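Local coordinates for protein GCN5-related N-acetyltransferase (Streptococcus suis, PDB 3G3S) that belongs to the GCN5-related N-acetyltransferase family and probably transfers an acetyl group from acetyl-coenzyme A to an amine of an unidentified substrate, at residues R99-K104 and S220-T225; D31-D36 and L44-R49. One frame throughout, in Å; residues are numbered along the deposited sequence.

The two contacts lie on one mixed sheet that runs through the chain, their centres about 21 Å apart and their nearest atoms about 11 Å apart, so they do not touch. Contact 2 comes first in sequence: D31-D36 and L44-R49 form a local hairpin at one margin of the sheet, beside the second subunit. Contact 1 follows and joins parts of the chain separated by 115 residues of helices, strands and connections, pairing strand 94-102 with strand 218-223 near the middle of the molecule. Strands 52-58, 73-77 and 239-248 lie between the two pairs. The sheet thus joins a short-range edge contact to a long-range central one within a single acetyltransferase family region.

Contact 1 (R99-K104 and S220-T225); sequences RYATKK and SWDAHT. With CAC (cacodylate ion), chain D; EDO (1,2-ethanediol), chain F.
The ammonium NZ of K104 is held by several groups where strand 94-102 meets strand 218-223, an antiparallel pairing inside the sheet of this GNAT-family protein. It donates to S220 OG at 2.7 Å and to both ordered waters, while its bond to W221 O is weak. A bend at chi2 (-55°) turns the lysine chain back toward S220, whose OG also bonds E186. W221 O has a stronger partner in T102 OG1, 2.7 Å away and tilted from the carbonyl plane. Further along, Y100 and A223 form a hydrogen-bonded pair, with Y100 N to A223 O at 2.9 Å and A223 N to Y100 O at 2.8 Å. A bend at chi3 (57°) lays one face of the R99 guanidinium over A223 O and H224 CA. Its NH2 forms a salt bridge with D222 OD2 (3.0 Å) through a nearly straight N-H...O bond, in the guanidinium plane, but on the anti side of the carboxylate and 22° out of its plane. Y243 OH bonds both R99 NE and D222 OD2, fixing the two groups together. A cacodylate, probably from the crystallisation liquor, accepts from H224 N, and its methyl C1 sits over the centre of the W221 ring.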
ATOM      1  N   ARG A  99      -6.608  16.962 -21.552  1.00 26.31           N
ATOM      2  CA  ARG A  99      -7.300  15.804 -21.012  1.00 25.66           C
ATOM      3  C   ARG A  99      -8.167  16.354 -19.895  1.00 26.03           C
ATOM      4  O   ARG A  99      -7.987  17.506 -19.476  1.00 22.63           O
ATOM      5  CB  ARG A  99      -6.333  14.746 -20.499  1.00 24.15           C
ATOM      6  CG  ARG A  99      -5.611  13.991 -21.612  1.00 20.46           C
ATOM      7  CD  ARG A  99      -4.610  12.968 -21.060  1.00 24.05           C
ATOM      8  NE  ARG A  99      -5.219  11.989 -20.152  1.00 25.73           N
ATOM      9  CZ  ARG A  99      -5.569  10.758 -20.467  1.00 27.61           C
ATOM     10  NH1 ARG A  99      -5.429  10.291 -21.692  1.00 25.04           N
ATOM     11  NH2 ARG A  99      -6.083   9.978 -19.543  1.00 32.54           N
ATOM     12  N   TYR A 100      -9.118  15.534 -19.442  1.00 24.89           N
ATOM     13  CA  TYR A 100     -10.095  15.965 -18.453  1.00 23.83           C
ATOM     14  C   TYR A 100     -10.144  14.992 -17.278  1.00 22.40           C
ATOM     15  O   TYR A 100     -10.542  13.841 -17.418  1.00 24.32           O
ATOM     16  CB  TYR A 100     -11.484  16.123 -19.127  1.00 25.03           C
ATOM     17  CG  TYR A 100     -11.420  17.106 -20.299  1.00 21.88           C
ATOM     18  CD1 TYR A 100     -11.056  16.668 -21.555  1.00 22.61           C
ATOM     19  CD2 TYR A 100     -11.682  18.481 -20.134  1.00 19.74           C
ATOM     20  CE1 TYR A 100     -10.942  17.539 -22.638  1.00 27.80           C
ATOM     21  CE2 TYR A 100     -11.578  19.363 -21.226  1.00 24.31           C
ATOM     22  CZ  TYR A 100     -11.190  18.871 -22.467  1.00 25.39           C
ATOM     23  OH  TYR A 100     -11.094  19.676 -23.563  1.00 30.51           O
ATOM     24  N   ALA A 101      -9.738  15.489 -16.117  1.00 20.88           N
ATOM     25  CA  ALA A 101      -9.757  14.727 -14.910  1.00 19.47           C
ATOM     26  C   ALA A 101     -11.195  14.758 -14.394  1.00 19.85           C
ATOM     27  O   ALA A 101     -11.900  15.727 -14.608  1.00 22.96           O
ATOM     28  CB  ALA A 101      -8.853  15.358 -13.901  1.00 19.70           C
ATOM     29  N   THR A 102     -11.576  13.721 -13.689  1.00 22.56           N
ATOM     30  CA  THR A 102     -12.903  13.665 -13.066  1.00 24.13           C
ATOM     31  C   THR A 102     -12.710  13.564 -11.553  1.00 26.06           C
ATOM     32  O   THR A 102     -11.648  13.181 -11.065  1.00 26.42           O
ATOM     33  CB  THR A 102     -13.754  12.488 -13.621  1.00 22.84           C
ATOM     34  OG1 THR A 102     -13.223  11.227 -13.185  1.00 22.67           O
ATOM     35  CG2 THR A 102     -13.828  12.540 -15.172  1.00 27.57           C
ATOM     36  N   LYS A 103     -13.752  13.946 -10.812  1.00 27.36           N
ATOM     37  CA  LYS A 103     -13.735  13.904  -9.368  1.00 26.16           C
ATOM     38  C   LYS A 103     -13.698  12.450  -8.961  1.00 25.70           C
ATOM     39  O   LYS A 103     -14.302  11.609  -9.628  1.00 27.07           O
ATOM     40  CB  LYS A 103     -14.969  14.613  -8.799  1.00 26.94           C
ATOM     41  CG  LYS A 103     -14.978  16.094  -9.105  1.00 33.32           C
ATOM     42  CD  LYS A 103     -16.055  16.854  -8.329  1.00 38.38           C
ATOM     43  CE  LYS A 103     -16.015  18.340  -8.687  1.00 46.79           C
ATOM     44  NZ  LYS A 103     -17.059  19.142  -7.990  1.00 55.10           N
ATOM     45  N   LYS A 104     -12.982  12.154  -7.879  1.00 26.97           N
ATOM     46  CA  LYS A 104     -12.858  10.794  -7.369  1.00 26.48           C
ATOM     47  C   LYS A 104     -13.879  10.409  -6.303  1.00 26.78           C
ATOM     48  O   LYS A 104     -13.747   9.344  -5.709  1.00 30.23           O
ATOM     49  CB  LYS A 104     -11.448  10.568  -6.828  1.00 25.53           C
ATOM     50  CG  LYS A 104     -10.343  10.873  -7.861  1.00 23.61           C
ATOM     51  CD  LYS A 104     -10.560  10.093  -9.137  1.00 22.08           C
ATOM     52  CE  LYS A 104      -9.646  10.522 -10.288  1.00 21.38           C
ATOM     53  NZ  LYS A 104     -10.155   9.886 -11.569  1.00 16.80           N
ATOM     54  N   SER A 220     -11.990   4.409 -11.569  1.00 20.39           N
ATOM     55  CA  SER A 220     -11.590   5.770 -11.969  1.00 21.18           C
ATOM     56  C   SER A 220     -11.694   6.054 -13.450  1.00 20.19           C
ATOM     57  O   SER A 220     -11.419   5.167 -14.282  1.00 25.10           O
ATOM     58  CB  SER A 220     -10.112   6.004 -11.593  1.00 19.43           C
ATOM     59  OG  SER A 220      -9.663   7.246 -12.070  1.00 21.78           O
ATOM     60  N   TRP A 221     -12.023   7.296 -13.786  1.00 17.26           N
ATOM     61  CA  TRP A 221     -12.060   7.753 -15.180  1.00 22.23           C
ATOM     62  C   TRP A 221     -11.208   9.014 -15.348  1.00 22.89           C
ATOM     63  O   TRP A 221     -11.348   9.988 -14.597  1.00 23.41           O
ATOM     64  CB  TRP A 221     -13.482   8.068 -15.610  1.00 23.39           C
ATOM     65  CG  TRP A 221     -13.707   8.165 -17.081  1.00 25.46           C
ATOM     66  CD1 TRP A 221     -13.338   9.184 -17.913  1.00 22.80           C
ATOM     67  CD2 TRP A 221     -14.428   7.244 -17.887  1.00 28.44           C
ATOM     68  NE1 TRP A 221     -13.761   8.944 -19.190  1.00 24.07           N
ATOM     69  CE2 TRP A 221     -14.440   7.761 -19.214  1.00 23.98           C
ATOM     70  CE3 TRP A 221     -15.057   6.019 -17.632  1.00 28.91           C
ATOM     71  CZ2 TRP A 221     -15.029   7.085 -20.277  1.00 24.80           C
ATOM     72  CZ3 TRP A 221     -15.661   5.347 -18.702  1.00 25.34           C
ATOM     73  CH2 TRP A 221     -15.640   5.890 -20.005  1.00 26.33           C
ATOM     74  N   ASP A 222     -10.319   8.995 -16.333  1.00 24.35           N
ATOM     75  CA  ASP A 222      -9.518  10.149 -16.661  1.00 24.21           C
ATOM     76  C   ASP A 222      -9.678  10.256 -18.186  1.00 24.40           C
ATOM     77  O   ASP A 222      -9.206   9.414 -18.936  1.00 22.00           O
ATOM     78  CB  ASP A 222      -8.080   9.961 -16.219  1.00 22.21           C
ATOM     79  CG  ASP A 222      -7.317  11.236 -16.140  1.00 25.51           C
ATOM     80  OD1 ASP A 222      -7.636  12.103 -15.308  1.00 24.75           O
ATOM     81  OD2 ASP A 222      -6.281  11.324 -16.860  1.00 21.72           O
ATOM     82  N   ALA A 223     -10.410  11.272 -18.622  1.00 25.11           N
ATOM     83  CA  ALA A 223     -10.832  11.409 -20.004  1.00 26.72           C
ATOM     84  C   ALA A 223      -9.730  11.885 -20.948  1.00 27.83           C
ATOM     85  O   ALA A 223      -9.183  12.963 -20.772  1.00 29.58           O
ATOM     86  CB  ALA A 223     -12.037  12.350 -20.078  1.00 27.81           C
ATOM     87  N   HIS A 224      -9.465  11.100 -21.985  1.00 26.96           N
ATOM     88  CA  HIS A 224      -8.471  11.461 -22.989  1.00 26.89           C
ATOM     89  C   HIS A 224      -8.960  12.559 -23.917  1.00 27.61           C
ATOM     90  O   HIS A 224      -8.164  13.296 -24.493  1.00 26.93           O
ATOM     91  CB  HIS A 224      -8.090  10.244 -23.821  1.00 28.46           C
ATOM     92  CG  HIS A 224      -6.943  10.486 -24.761  1.00 32.23           C
ATOM     93  ND1 HIS A 224      -5.696  10.891 -24.330  1.00 33.84           N
ATOM     94  CD2 HIS A 224      -6.842  10.332 -26.107  1.00 37.48           C
ATOM     95  CE1 HIS A 224      -4.877  10.978 -25.366  1.00 34.58           C
ATOM     96  NE2 HIS A 224      -5.548  10.645 -26.458  1.00 34.57           N
ATOM     97  N   THR A 225     -10.283  12.677 -24.047  1.00 27.69           N
ATOM     98  CA  THR A 225     -10.907  13.650 -24.932  1.00 26.53           C
ATOM     99  C   THR A 225     -12.222  14.150 -24.339  1.00 27.36           C
ATOM    100  O   THR A 225     -12.766  13.555 -23.415  1.00 25.44           O
ATOM    101  CB  THR A 225     -11.282  12.982 -26.224  1.00 27.88           C
ATOM    102  OG1 THR A 225     -12.161  11.896 -25.916  1.00 24.38           O
ATOM    103  CG2 THR A 225     -10.047  12.432 -26.954  1.00 25.97           C
TER
HETATM  104 AS   CAC D 250     -10.406   6.928 -21.177  1.00 52.62          AS
HETATM  105  O1  CAC D 250     -10.648   8.443 -22.080  1.00 41.30           O
HETATM  106  O2  CAC D 250      -8.888   7.046 -20.328  1.00 61.74           O
HETATM  107  C1  CAC D 250     -11.813   6.348 -19.923  1.00 34.82           C
HETATM  108  C2  CAC D 250     -10.306   5.330 -22.346  1.00 36.94           C
HETATM  109  C1  EDO F 252      -5.841   5.190 -19.340  1.00 42.39           C
HETATM  110  O1  EDO F 252      -6.730   5.366 -20.448  1.00 53.44           O
HETATM  111  C2  EDO F 252      -5.781   6.442 -18.477  1.00 33.78           C
HETATM  112  O2  EDO F 252      -6.964   7.232 -18.654  1.00 29.51           O
HETATM  113  O   HOH W   1      -9.203  12.021 -13.196  1.00 17.98           O
HETATM  114  O   HOH W   2     -12.711   9.252 -11.538  1.00 20.64           O

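Contact 2 (D31-D36 and L44-R49); sequences DIYVDD and LALYGR
D31-V34 and L44-G48 run antiparallel, their short axes 4.9 Å apart at closest approach, with D31-L46 and Y33-L44 as hydrogen-bonded pairs and I32-A45 as the non-hydrogen-bonded pair between them. D31 N reaches L46 O at 2.9 Å and L46 N returns to D31 O at 3.0 Å; Y33 and L44 exchange the same two backbone bonds. Between them, I32 CA brings its hydrogen to L44 O at 3.3 Å, and A45 CA makes a longer CH contact with D31 O.

D31, Y33, L44 and L46 share one face of the pair. With CG beside the backbone N (chi1 -61°), the tyrosine ring lies over toward the neighbouring strand, where its CE1 meets L46 CD2 at 3.7 Å. Its CD1 is 4.0 Å from L44 CD2, and the L44 side chain lies alongside the tyrosine, pointing the same way. Both methyls approach the ring obliquely, as apolar packing. L64 and I67 of helix 62-68 also touch Y33. On the other face, the I32 chain carries CD1 back across to A45 CB, 3.8 Å away, against M6 and V9 of helix 2-13 and L25 of helix 19-26.

Only the end of the D31 side chain turns away from L46. Its OD1 accepts from I32 N at 2.8 Å, on the anti side and 24° out of the carboxylate plane. OD1 also receives E4 N of the second subunit, and OD2 receives the probably charged amino terminus, G1 N, of that subunit; these donors would be expected to stabilise the ionised acid. Backbone bonds from I32 to the second subunit further tie this strand to the dimer partner. The arrangement is that of a two-stranded antiparallel beta hairpin, packed between helices and forming the margin of the chain's mixed sheet at the subunit interface.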
ATOM      1  N   ASP A  31       6.836   2.553 -12.023  1.00 21.88           N
ATOM      2  CA  ASP A  31       8.138   2.827 -11.451  1.00 22.24           C
ATOM      3  C   ASP A  31       8.278   4.307 -11.216  1.00 20.09           C
ATOM      4  O   ASP A  31       7.508   5.138 -11.694  1.00 21.53           O
ATOM      5  CB  ASP A  31       9.208   2.305 -12.393  1.00 23.62           C
ATOM      6  CG  ASP A  31      10.525   1.925 -11.685  1.00 24.99           C
ATOM      7  OD1 ASP A  31      10.809   2.324 -10.524  1.00 24.37           O
ATOM      8  OD2 ASP A  31      11.275   1.173 -12.314  1.00 24.20           O
ATOM      9  N   ILE A  32       9.314   4.632 -10.477  1.00 21.79           N
ATOM     10  CA  ILE A  32       9.600   5.979 -10.061  1.00 20.35           C
ATOM     11  C   ILE A  32      11.069   6.316 -10.316  1.00 19.42           C
ATOM     12  O   ILE A  32      11.916   5.572  -9.918  1.00 19.95           O
ATOM     13  CB  ILE A  32       9.375   6.114  -8.588  1.00 19.56           C
ATOM     14  CG1 ILE A  32       7.848   5.940  -8.285  1.00 14.83           C
ATOM     15  CG2 ILE A  32       9.814   7.490  -8.113  1.00 19.86           C
ATOM     16  CD1 ILE A  32       6.962   7.045  -8.810  1.00 13.48           C
ATOM     17  N   TYR A  33      11.296   7.460 -10.931  1.00 21.98           N
ATOM     18  CA  TYR A  33      12.642   7.954 -11.236  1.00 22.90           C
ATOM     19  C   TYR A  33      12.761   9.370 -10.684  1.00 24.87           C
ATOM     20  O   TYR A  33      11.791  10.129 -10.637  1.00 23.35           O
ATOM     21  CB  TYR A  33      12.850   7.976 -12.724  1.00 21.20           C
ATOM     22  CG  TYR A  33      12.733   6.636 -13.365  1.00 24.20           C
ATOM     23  CD1 TYR A  33      11.503   6.150 -13.792  1.00 23.41           C
ATOM     24  CD2 TYR A  33      13.834   5.858 -13.571  1.00 23.69           C
ATOM     25  CE1 TYR A  33      11.396   4.926 -14.407  1.00 17.81           C
ATOM     26  CE2 TYR A  33      13.724   4.618 -14.172  1.00 24.20           C
ATOM     27  CZ  TYR A  33      12.501   4.168 -14.584  1.00 25.90           C
ATOM     28  OH  TYR A  33      12.397   2.951 -15.174  1.00 29.89           O
ATOM     29  N   VAL A  34      13.967   9.734 -10.267  1.00 21.52           N
ATOM     30  CA  VAL A  34      14.171  11.033  -9.678  1.00 21.71           C
ATOM     31  C   VAL A  34      15.482  11.590 -10.178  1.00 22.86           C
ATOM     32  O   VAL A  34      16.279  10.874 -10.790  1.00 21.68           O
ATOM     33  CB  VAL A  34      14.137  10.996  -8.119  1.00 22.85           C
ATOM     34  CG1 VAL A  34      12.735  10.606  -7.610  1.00 24.15           C
ATOM     35  CG2 VAL A  34      15.213  10.045  -7.545  1.00 21.18           C
ATOM     36  N   ASP A  35      15.649  12.886  -9.987  1.00 25.86           N
ATOM     37  CA  ASP A  35      16.897  13.535 -10.375  1.00 28.26           C
ATOM     38  C   ASP A  35      18.047  13.118  -9.445  1.00 31.27           C
ATOM     39  O   ASP A  35      19.171  12.951  -9.904  1.00 35.45           O
ATOM     40  CB  ASP A  35      16.747  15.062 -10.409  1.00 27.29           C
ATOM     41  CG  ASP A  35      16.520  15.684  -9.047  1.00 26.34           C
ATOM     42  OD1 ASP A  35      15.800  15.109  -8.193  1.00 28.80           O
ATOM     43  OD2 ASP A  35      17.015  16.818  -8.849  1.00 31.18           O
ATOM     44  N   ASP A  36      17.773  12.909  -8.167  1.00 31.40           N
ATOM     45  CA  ASP A  36      18.830  12.624  -7.212  1.00 36.71           C
ATOM     46  C   ASP A  36      18.269  11.775  -6.114  1.00 38.62           C
ATOM     47  O   ASP A  36      17.339  12.188  -5.427  1.00 39.74           O
ATOM     48  CB  ASP A  36      19.353  13.958  -6.660  1.00 38.93           C
ATOM     49  CG  ASP A  36      20.573  13.811  -5.753  1.00 41.99           C
ATOM     50  OD1 ASP A  36      20.500  13.159  -4.690  1.00 48.79           O
ATOM     51  OD2 ASP A  36      21.604  14.421  -6.099  1.00 48.97           O
ATOM     52  N   LEU A  44       9.483  11.435 -11.667  1.00 21.81           N
ATOM     53  CA  LEU A  44       8.747  10.877 -12.779  1.00 20.52           C
ATOM     54  C   LEU A  44       8.083   9.589 -12.332  1.00 20.58           C
ATOM     55  O   LEU A  44       8.732   8.683 -11.823  1.00 20.55           O
ATOM     56  CB  LEU A  44       9.689  10.543 -13.945  1.00 19.97           C
ATOM     57  CG  LEU A  44       9.128   9.724 -15.113  1.00 16.60           C
ATOM     58  CD1 LEU A  44       8.068  10.490 -15.929  1.00 14.66           C
ATOM     59  CD2 LEU A  44      10.284   9.287 -16.029  1.00 22.43           C
ATOM     60  N   ALA A  45       6.758   9.553 -12.430  1.00 20.20           N
ATOM     61  CA  ALA A  45       6.029   8.333 -12.235  1.00 18.99           C
ATOM     62  C   ALA A  45       5.793   7.805 -13.663  1.00 19.00           C
ATOM     63  O   ALA A  45       5.065   8.410 -14.475  1.00 19.55           O
ATOM     64  CB  ALA A  45       4.705   8.594 -11.473  1.00 19.21           C
ATOM     65  N   LEU A  46       6.412   6.675 -13.981  1.00 20.89           N
ATOM     66  CA  LEU A  46       6.348   6.095 -15.318  1.00 22.09           C
ATOM     67  C   LEU A  46       5.649   4.765 -15.273  1.00 22.77           C
ATOM     68  O   LEU A  46       6.055   3.859 -14.547  1.00 23.09           O
ATOM     69  CB  LEU A  46       7.770   5.933 -15.857  1.00 21.86           C
ATOM     70  CG  LEU A  46       7.949   5.344 -17.251  1.00 26.06           C
ATOM     71  CD1 LEU A  46       7.364   6.245 -18.304  1.00 24.57           C
ATOM     72  CD2 LEU A  46       9.464   5.057 -17.510  1.00 21.67           C
ATOM     73  N   TYR A  47       4.578   4.663 -16.041  1.00 22.87           N
ATOM     74  CA  TYR A  47       3.756   3.476 -16.058  1.00 22.07           C
ATOM     75  C   TYR A  47       3.442   3.088 -17.454  1.00 17.95           C
ATOM     76  O   TYR A  47       3.177   3.949 -18.272  1.00 19.33           O
ATOM     77  CB  TYR A  47       2.443   3.746 -15.347  1.00 21.69           C
ATOM     78  CG  TYR A  47       1.498   2.563 -15.389  1.00 24.50           C
ATOM     79  CD1 TYR A  47       1.530   1.602 -14.401  1.00 26.11           C
ATOM     80  CD2 TYR A  47       0.560   2.413 -16.417  1.00 31.46           C
ATOM     81  CE1 TYR A  47       0.656   0.511 -14.431  1.00 20.37           C
ATOM     82  CE2 TYR A  47      -0.298   1.295 -16.469  1.00 19.61           C
ATOM     83  CZ  TYR A  47      -0.251   0.365 -15.456  1.00 26.35           C
ATOM     84  OH  TYR A  47      -1.120  -0.711 -15.440  1.00 22.32           O
ATOM     85  N   GLY A  48       3.452   1.785 -17.725  1.00 20.83           N
ATOM     86  CA  GLY A  48       3.071   1.262 -19.019  1.00 23.81           C
ATOM     87  C   GLY A  48       3.968   0.152 -19.508  1.00 27.52           C
ATOM     88  O   GLY A  48       4.947  -0.210 -18.841  1.00 29.35           O
ATOM     89  N   ARG A  49       3.606  -0.403 -20.665  1.00 29.59           N
ATOM     90  CA  ARG A  49       4.365  -1.489 -21.297  1.00 32.59           C
ATOM     91  C   ARG A  49       4.338  -1.310 -22.819  1.00 35.53           C
ATOM     92  O   ARG A  49       5.381  -1.350 -23.477  1.00 37.19           O
ATOM     93  CB  ARG A  49       3.813  -2.851 -20.870  1.00 31.97           C
ATOM     94  CG  ARG A  49       4.839  -3.981 -20.950  1.00 43.34           C
ATOM     95  CD  ARG A  49       4.360  -5.373 -20.432  1.00 45.32           C
ATOM     96  NE  ARG A  49       3.511  -6.080 -21.402  1.00 57.89           N
ATOM     97  CZ  ARG A  49       3.971  -6.882 -22.358  1.00 61.25           C
TER